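Local coordinates for MmcQ/YjbR family DNA-binding protein (PDB 3H9X) that probably binds DNA through a "double wing" motif, though its cellular role is not established, at residues A[9-12]-A[13-17]. Numbering follows the deposited sequence.
Sequences YAQK and KYDTK
Tyr9 and Lys13 meet because the tyrosine sets CG anti to its own nitrogen (chi1 173°), swinging the phenol along the helix toward the next turn, while the lysine chain bends at chi2, chi3 and chi4 and curls beside it. The two side chains run alongside each other in the same direction. Lys13 CG lies over one face of the Tyr9 ring, 3.8 Å from its centroid and 28° off the normal, which meets the geometry of a CH-pi contact. Farther out, Lys13 CE comes to 3.5 Å from Tyr9 OH, so the aliphatic chain follows the phenol to its end. The curl also brings Lys13 NZ above a face of the Tyr14 ring, near the rim. Tyr14 CE2 lies 3.9 Å from Tyr9 CE1, the two side chains crossing at a slant, and Ala10 O sits near the plane of the Tyr14 ring, at its edge.

The backbone records the end of the helix. Lys13 N donates to Tyr9 O at 2.8 Å in a nearly straight, regular last-turn bond. The bond from Tyr14 N to Ala10 O, at 3.0 Å, is weak because its N-H...O angle falls to 128°. Tyr14 is the first residue to leave helical phi/psi, and Asp15, with positive phi, reverses the chain so that Thr16 and Lys17 run back alongside the last turn.

This surface-lying terminus of helix 3-13 packs against helix 102-115, where Tyr9 stacks on His106 and Tyr14 meets Phe113. Glu110 OE1 is hydrogen-bonded to Tyr14 OH and makes a long, weak ion pair with Lys13 NZ; beyond the turn, Thr16 OG1 is hydrogen-bonded to Tyr40 OH of strand 39-47.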
loop_
_atom_site.group_PDB
_atom_site.type_symbol
_atom_site.label_atom_id
_atom_site.label_comp_id
_atom_site.label_asym_id
_atom_site.label_seq_id
_atom_site.Cartn_x
_atom_site.Cartn_y
_atom_site.Cartn_z
ATOM N N TYR A 9 6.763 -2.886 -10.547
ATOM C CA TYR A 9 7.016 -4.168 -9.911
ATOM C C TYR A 9 5.772 -5.058 -9.935
ATOM O O TYR A 9 5.870 -6.254 -10.178
ATOM C CB TYR A 9 7.516 -3.951 -8.481
ATOM C CG TYR A 9 7.645 -5.222 -7.669
ATOM C CD1 TYR A 9 6.580 -5.697 -6.911
ATOM C CD2 TYR A 9 8.843 -5.929 -7.623
ATOM C CE1 TYR A 9 6.709 -6.833 -6.124
ATOM C CE2 TYR A 9 8.978 -7.073 -6.836
ATOM C CZ TYR A 9 7.911 -7.513 -6.092
ATOM O OH TYR A 9 8.040 -8.633 -5.309
ATOM N N ALA A 10 4.605 -4.466 -9.706
ATOM C CA ALA A 10 3.350 -5.213 -9.699
ATOM C C ALA A 10 3.035 -5.804 -11.063
ATOM O O ALA A 10 2.576 -6.942 -11.161
ATOM C CB ALA A 10 2.206 -4.315 -9.259
ATOM N N GLN A 11 3.275 -5.017 -12.110
ATOM C CA GLN A 11 3.025 -5.435 -13.487
ATOM C C GLN A 11 3.899 -6.632 -13.882
ATOM O O GLN A 11 3.448 -7.539 -14.587
ATOM C CB GLN A 11 3.284 -4.258 -14.433
ATOM C CG GLN A 11 3.270 -4.603 -15.924
ATOM C CD GLN A 11 1.948 -5.192 -16.393
ATOM O OE1 GLN A 11 0.895 -4.578 -16.234
ATOM N NE2 GLN A 11 2.001 -6.386 -16.982
ATOM N N LYS A 12 5.144 -6.642 -13.416
ATOM C CA LYS A 12 6.050 -7.731 -13.746
ATOM C C LYS A 12 5.898 -8.947 -12.833
ATOM O O LYS A 12 5.710 -10.057 -13.314
ATOM C CB LYS A 12 7.497 -7.235 -13.708
ATOM C CG LYS A 12 7.750 -5.972 -14.515
ATOM C CD LYS A 12 7.481 -6.162 -16.006
ATOM C CE LYS A 12 8.532 -7.046 -16.670
ATOM N NZ LYS A 12 8.335 -7.163 -18.145
ATOM N N LYS A 13 5.979 -8.736 -11.524
ATOM C CA LYS A 13 5.876 -9.836 -10.572
ATOM C C LYS A 13 4.499 -10.436 -10.425
ATOM O O LYS A 13 4.359 -11.500 -9.832
ATOM C CB LYS A 13 6.355 -9.407 -9.183
ATOM C CG LYS A 13 7.848 -9.617 -8.925
ATOM C CD LYS A 13 8.210 -11.072 -8.624
ATOM C CE LYS A 13 7.679 -11.510 -7.269
ATOM N NZ LYS A 13 6.203 -11.395 -7.236
ATOM N N TYR A 14 3.478 -9.769 -10.944
ATOM C CA TYR A 14 2.130 -10.299 -10.804
ATOM C C TYR A 14 1.322 -10.141 -12.071
ATOM O O TYR A 14 0.222 -10.671 -12.174
ATOM C CB TYR A 14 1.400 -9.610 -9.640
ATOM C CG TYR A 14 2.077 -9.789 -8.294
ATOM C CD1 TYR A 14 2.058 -11.011 -7.637
ATOM C CD2 TYR A 14 2.790 -8.751 -7.714
ATOM C CE1 TYR A 14 2.743 -11.196 -6.431
ATOM C CE2 TYR A 14 3.475 -8.917 -6.516
ATOM C CZ TYR A 14 3.455 -10.141 -5.877
ATOM O OH TYR A 14 4.171 -10.305 -4.705
ATOM N N ASP A 15 1.862 -9.409 -13.038
ATOM C CA ASP A 15 1.158 -9.206 -14.297
ATOM C C ASP A 15 -0.231 -8.603 -14.053
ATOM O O ASP A 15 -1.212 -8.992 -14.679
ATOM C CB ASP A 15 1.033 -10.547 -15.018
ATOM C CG ASP A 15 0.843 -10.389 -16.507
ATOM O OD1 ASP A 15 -0.280 -10.041 -16.933
ATOM O OD2 ASP A 15 1.828 -10.602 -17.246
ATOM N N THR A 16 -0.292 -7.637 -13.143
ATOM C CA THR A 16 -1.536 -6.958 -12.784
ATOM C C THR A 16 -1.547 -5.535 -13.330
ATOM O O THR A 16 -0.552 -4.817 -13.214
ATOM C CB THR A 16 -1.703 -6.859 -11.247
ATOM O OG1 THR A 16 -1.661 -8.169 -10.664
ATOM C CG2 THR A 16 -3.019 -6.192 -10.898
ATOM N N LYS A 17 -2.672 -5.129 -13.917
ATOM C CA LYS A 17 -2.809 -3.774 -14.451
ATOM C C LYS A 17 -3.507 -2.911 -13.398
ATOM O O LYS A 17 -4.539 -3.299 -12.855
ATOM C CB LYS A 17 -3.592 -3.792 -15.778
ATOM C CG LYS A 17 -4.830 -2.877 -15.863
ATOM C CD LYS A 17 -6.093 -3.532 -15.262
ATOM C CE LYS A 17 -7.271 -2.553 -15.141
ATOM N NZ LYS A 17 -7.616 -1.834 -16.408
#